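Local coordinates for CBS domain containing membrane protein (Sphaerobacter thermophilus, PDB 4ESY), which is of unconfirmed function but carries a tandem pair of CBS domains that probably senses adenosine-type ligands, joined to a universal stress protein region, at residues V28-E33 with C51-D56; V116-E121 with I139-D144. All blocks are in the same frame, centred on the assembly; numbering follows the deposited sequence.

Contact 1: V28-E33 with C51-D56; sequences VVTVRE and CAPVVD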
# COMPACT_ATOMS: atom_id res chain seq x y z
N VAL A 28 -12.27 -9.73 7.53
CA VAL A 28 -11.07 -10.44 7.14
C VAL A 28 -11.42 -11.38 5.97
O VAL A 28 -12.46 -12.03 5.97
CB VAL A 28 -10.40 -11.16 8.31
CG1 VAL A 28 -11.18 -12.39 8.72
CG2 VAL A 28 -8.95 -11.51 7.97
N VAL A 29 -10.57 -11.39 4.96
CA VAL A 29 -10.75 -12.29 3.85
C VAL A 29 -9.54 -13.22 3.82
O VAL A 29 -8.41 -12.76 3.73
CB VAL A 29 -10.79 -11.53 2.53
CG1 VAL A 29 -10.81 -12.52 1.40
CG2 VAL A 29 -12.04 -10.61 2.46
N THR A 30 -9.76 -14.52 3.92
CA THR A 30 -8.63 -15.44 3.88
C THR A 30 -8.68 -16.31 2.61
O THR A 30 -9.69 -16.34 1.91
CB THR A 30 -8.62 -16.40 5.08
OG1 THR A 30 -9.70 -17.33 4.96
CG2 THR A 30 -8.72 -15.66 6.40
N VAL A 31 -7.57 -16.99 2.31
CA VAL A 31 -7.53 -17.99 1.27
C VAL A 31 -7.00 -19.30 1.86
O VAL A 31 -6.31 -19.29 2.91
CB VAL A 31 -6.61 -17.56 0.06
CG1 VAL A 31 -7.12 -16.27 -0.58
CG2 VAL A 31 -5.15 -17.43 0.49
N ARG A 32 -7.32 -20.43 1.21
CA ARG A 32 -6.86 -21.74 1.66
C ARG A 32 -5.50 -22.03 1.06
O ARG A 32 -5.24 -21.67 -0.09
CB ARG A 32 -7.85 -22.84 1.23
CG ARG A 32 -9.21 -22.77 1.91
CD ARG A 32 -9.08 -23.45 3.27
NE ARG A 32 -10.31 -23.52 4.05
CZ ARG A 32 -11.26 -24.45 3.92
NH1 ARG A 32 -11.16 -25.40 3.00
NH2 ARG A 32 -12.34 -24.40 4.71
N GLU A 33 -4.65 -22.73 1.81
CA GLU A 33 -3.32 -23.08 1.31
C GLU A 33 -3.38 -23.90 0.02
O GLU A 33 -2.47 -23.83 -0.79
CB GLU A 33 -2.50 -23.84 2.35
CG GLU A 33 -3.14 -25.13 2.81
CD GLU A 33 -2.28 -25.91 3.82
OE1 GLU A 33 -1.08 -25.56 4.00
OE2 GLU A 33 -2.81 -26.86 4.45
N CYS A 51 -3.12 -8.36 0.05
CA CYS A 51 -2.55 -9.46 0.84
C CYS A 51 -3.67 -10.19 1.58
O CYS A 51 -4.75 -9.63 1.75
CB CYS A 51 -1.49 -8.97 1.82
SG CYS A 51 -1.95 -7.63 2.95
N ALA A 52 -3.42 -11.42 1.99
CA ALA A 52 -4.43 -12.19 2.71
C ALA A 52 -3.77 -13.26 3.58
O ALA A 52 -2.73 -13.79 3.21
CB ALA A 52 -5.39 -12.87 1.73
N PRO A 53 -4.39 -13.57 4.71
CA PRO A 53 -3.92 -14.72 5.50
C PRO A 53 -4.21 -15.97 4.71
O PRO A 53 -5.24 -16.03 4.02
CB PRO A 53 -4.83 -14.70 6.74
CG PRO A 53 -5.44 -13.29 6.80
CD PRO A 53 -5.50 -12.82 5.35
N VAL A 54 -3.30 -16.95 4.78
CA VAL A 54 -3.51 -18.26 4.22
C VAL A 54 -3.85 -19.23 5.39
O VAL A 54 -3.15 -19.24 6.41
CB VAL A 54 -2.22 -18.73 3.54
CG1 VAL A 54 -2.44 -20.10 2.89
CG2 VAL A 54 -1.81 -17.67 2.51
N VAL A 55 -4.94 -19.98 5.28
CA VAL A 55 -5.31 -20.89 6.37
C VAL A 55 -5.32 -22.33 5.87
O VAL A 55 -5.41 -22.56 4.65
CB VAL A 55 -6.66 -20.49 6.99
CG1 VAL A 55 -6.60 -19.06 7.54
CG2 VAL A 55 -7.80 -20.59 5.95
N ASP A 56 -5.19 -23.29 6.79
CA ASP A 56 -5.45 -24.68 6.46
C ASP A 56 -6.96 -24.98 6.36
O ASP A 56 -7.82 -24.08 6.52
CB ASP A 56 -4.70 -25.64 7.41
CG ASP A 56 -5.26 -25.65 8.85
OD1 ASP A 56 -6.34 -25.07 9.13
OD2 ASP A 56 -4.61 -26.28 9.72

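Contact 2: V116-E121 with I139-D144; sequences VTAAPE and IPVVQD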
# COMPACT_ATOMS: atom_id res chain seq x y z
N VAL A 116 6.24 -12.62 13.07
CA VAL A 116 5.57 -12.31 14.31
C VAL A 116 4.07 -12.24 14.09
O VAL A 116 3.61 -11.96 12.98
CB VAL A 116 6.17 -11.01 14.98
CG1 VAL A 116 5.89 -9.79 14.14
CG2 VAL A 116 5.64 -10.83 16.38
N THR A 117 3.30 -12.55 15.12
CA THR A 117 1.85 -12.34 15.05
C THR A 117 1.46 -11.45 16.22
O THR A 117 2.23 -11.30 17.17
CB THR A 117 1.07 -13.66 15.14
OG1 THR A 117 1.29 -14.24 16.44
CG2 THR A 117 1.53 -14.66 14.07
N ALA A 118 0.25 -10.89 16.18
CA ALA A 118 -0.28 -10.11 17.30
C ALA A 118 -1.66 -10.64 17.70
O ALA A 118 -2.29 -11.35 16.92
CB ALA A 118 -0.39 -8.66 16.92
N ALA A 119 -2.12 -10.26 18.88
CA ALA A 119 -3.48 -10.54 19.33
C ALA A 119 -4.33 -9.27 19.30
O ALA A 119 -3.80 -8.17 19.42
CB ALA A 119 -3.47 -11.20 20.73
N PRO A 120 -5.67 -9.39 19.12
CA PRO A 120 -6.52 -8.19 19.07
C PRO A 120 -6.48 -7.32 20.35
O PRO A 120 -6.74 -6.10 20.29
CB PRO A 120 -7.94 -8.78 18.86
CG PRO A 120 -7.84 -10.22 19.32
CD PRO A 120 -6.45 -10.62 18.88
N GLU A 121 -6.11 -7.90 21.48
CA GLU A 121 -6.00 -7.10 22.71
C GLU A 121 -4.64 -6.40 22.93
O GLU A 121 -4.48 -5.70 23.91
CB GLU A 121 -6.38 -7.94 23.95
CG GLU A 121 -5.32 -8.96 24.35
CD GLU A 121 -5.43 -10.30 23.60
OE1 GLU A 121 -4.85 -11.30 24.09
OE2 GLU A 121 -6.08 -10.35 22.54
N ILE A 139 1.75 -7.58 9.74
CA ILE A 139 1.71 -8.49 10.89
C ILE A 139 0.29 -8.97 10.99
O ILE A 139 -0.63 -8.15 11.14
CB ILE A 139 2.07 -7.77 12.21
CG1 ILE A 139 3.50 -7.22 12.16
CG2 ILE A 139 1.81 -8.70 13.46
CD1 ILE A 139 4.02 -6.67 13.50
N PRO A 140 0.11 -10.30 10.90
CA PRO A 140 -1.20 -10.94 11.09
C PRO A 140 -1.71 -10.87 12.55
O PRO A 140 -0.94 -10.99 13.50
CB PRO A 140 -0.96 -12.38 10.64
CG PRO A 140 0.51 -12.61 10.85
CD PRO A 140 1.19 -11.27 10.66
N VAL A 141 -3.01 -10.65 12.70
CA VAL A 141 -3.63 -10.57 14.02
C VAL A 141 -4.46 -11.83 14.17
O VAL A 141 -5.25 -12.17 13.31
CB VAL A 141 -4.49 -9.30 14.21
CG1 VAL A 141 -5.14 -9.25 15.62
CG2 VAL A 141 -3.63 -8.05 13.99
N VAL A 142 -4.25 -12.53 15.27
CA VAL A 142 -4.85 -13.83 15.50
C VAL A 142 -5.58 -13.81 16.82
O VAL A 142 -5.03 -13.33 17.82
CB VAL A 142 -3.73 -14.88 15.53
CG1 VAL A 142 -4.20 -16.13 16.21
CG2 VAL A 142 -3.26 -15.15 14.11
N GLN A 143 -6.82 -14.28 16.80
CA GLN A 143 -7.66 -14.42 17.99
C GLN A 143 -8.10 -15.89 18.11
O GLN A 143 -8.86 -16.40 17.27
CB GLN A 143 -8.86 -13.46 17.89
CG GLN A 143 -9.89 -13.51 19.04
CD GLN A 143 -11.00 -12.45 18.88
OE1 GLN A 143 -11.17 -11.84 17.82
NE2 GLN A 143 -11.75 -12.25 19.95
N ASP A 144 -7.58 -16.57 19.13
CA ASP A 144 -7.83 -18.00 19.34
C ASP A 144 -7.41 -18.89 18.16
O ASP A 144 -8.13 -19.84 17.83
CB ASP A 144 -9.31 -18.27 19.64
CG ASP A 144 -9.86 -17.38 20.74
OD1 ASP A 144 -9.15 -17.11 21.74
OD2 ASP A 144 -11.03 -16.95 20.59

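Contact 1: V28-E33 with C51-D56
The short edge strand of a CBS domain pairs here with the next strand of its beta-alpha-beta unit: strand 31-32, helix 37-46, strand 51-55. V31 lies beside V54 and R32 beside V55, in parallel. Three backbone hydrogen bonds join them. V31 N gives to P53 O at 3.0 Å, V55 N to V31 O at 2.8 Å, and E33 N to V55 O at 2.9 Å. The last donor is tilted 19° from the carbonyl plane. V31 and V54 share one face of the sheet, where their CG2 methyls meet at 3.9 Å. V54 CG1 stands anti to the backbone N (chi1 -178°) and leans past the R32 carbonyl carbon to E33 CA, 3.5 Å away. T30 crosses P53 at about a right angle, its CG2 4.0 Å from P53 CB. R32 and V55 share the other face. V55 CG2 lies 3.9 Å from T30 OG1 and also borders the edge of the R32 guanidinium. An alanine in place of V55 would take away both methyls and would probably leave T30 and the aliphatic part of R32 with less to pack on. R32 bends at chi2 (-82°), and its CD comes to 3.5 Å from D56 O. The D56 carboxylate stays apart from R32; its OD1 accepts from H60 N. P53 and V55 also touch P147 of strand 146-152. The pairing rests on main-chain bonds and on valine and proline side chains, so it probably depends little on charge.

Contact 2: V116-E121 with I139-D144
A118 and V141 form a single backbone bridge between loop 116-121 and strand 138-143, with their CA atoms 4.7 Å apart. The two segments run the same general way, 47° apart end to end. A118 uses both its amide and its carbonyl. A118 N gives a hydrogen bond to P140 O at 2.9 Å, and A118 O accepts one from V142 N at 2.8 Å. Both bonds are close to straight. V141 CA adds a CH contact to A118 O. Beyond A119 the chain reaches P120, which has no N-H to give to V142 O. P120 CD sits 3.2 Å from V142 O instead. The pairing belongs to the second CBS domain. Segment 116-121 takes the place of the first strand of the beta-alpha-beta unit, as in CBS domains, though it is bridged at one residue only. Helix 124-133 lies between the two segments in sequence, and A118 and I139 both touch its Q130. At the start of the contact V116 CG1 meets I139 CD1 obliquely at 3.7 Å. The I139 chain reaches it by placing CG1 anti to the carbonyl carbon (chi1 -62°) and running on extended to CD1. I139 CG2 branches off to A118 CB, 4.1 Å away. The T117 methyl CG2 rests on P140 CG. V141 CG1 packs against the P120 ring, 3.8 Å from its CD. The extended Q143 chain runs across the same ring, and P120 CG lies 3.7 Å from Q143 CB. P120 also touches R21, and V142 packs on L61 of strand 61-66.

Contacts 1 and 2 appear to be equivalent pairings in the two CBS domains, in series along the chain. Their centres are 14 Å apart and they do not touch. Both are partly buried, with five buried residues each: A52, P53, V54, V55 and V31 in contact 1, and A118, P120, I139, P140 and V141 in contact 2. In contact 1 the first segment includes a short strand; in contact 2 it is loop bridged at one residue. Contact 1 has three hydrogen bonds against two, and more charge at its margin. The second strands face the partner domain: P53 reaches strand 146-152, and P140 reaches strand 61-66.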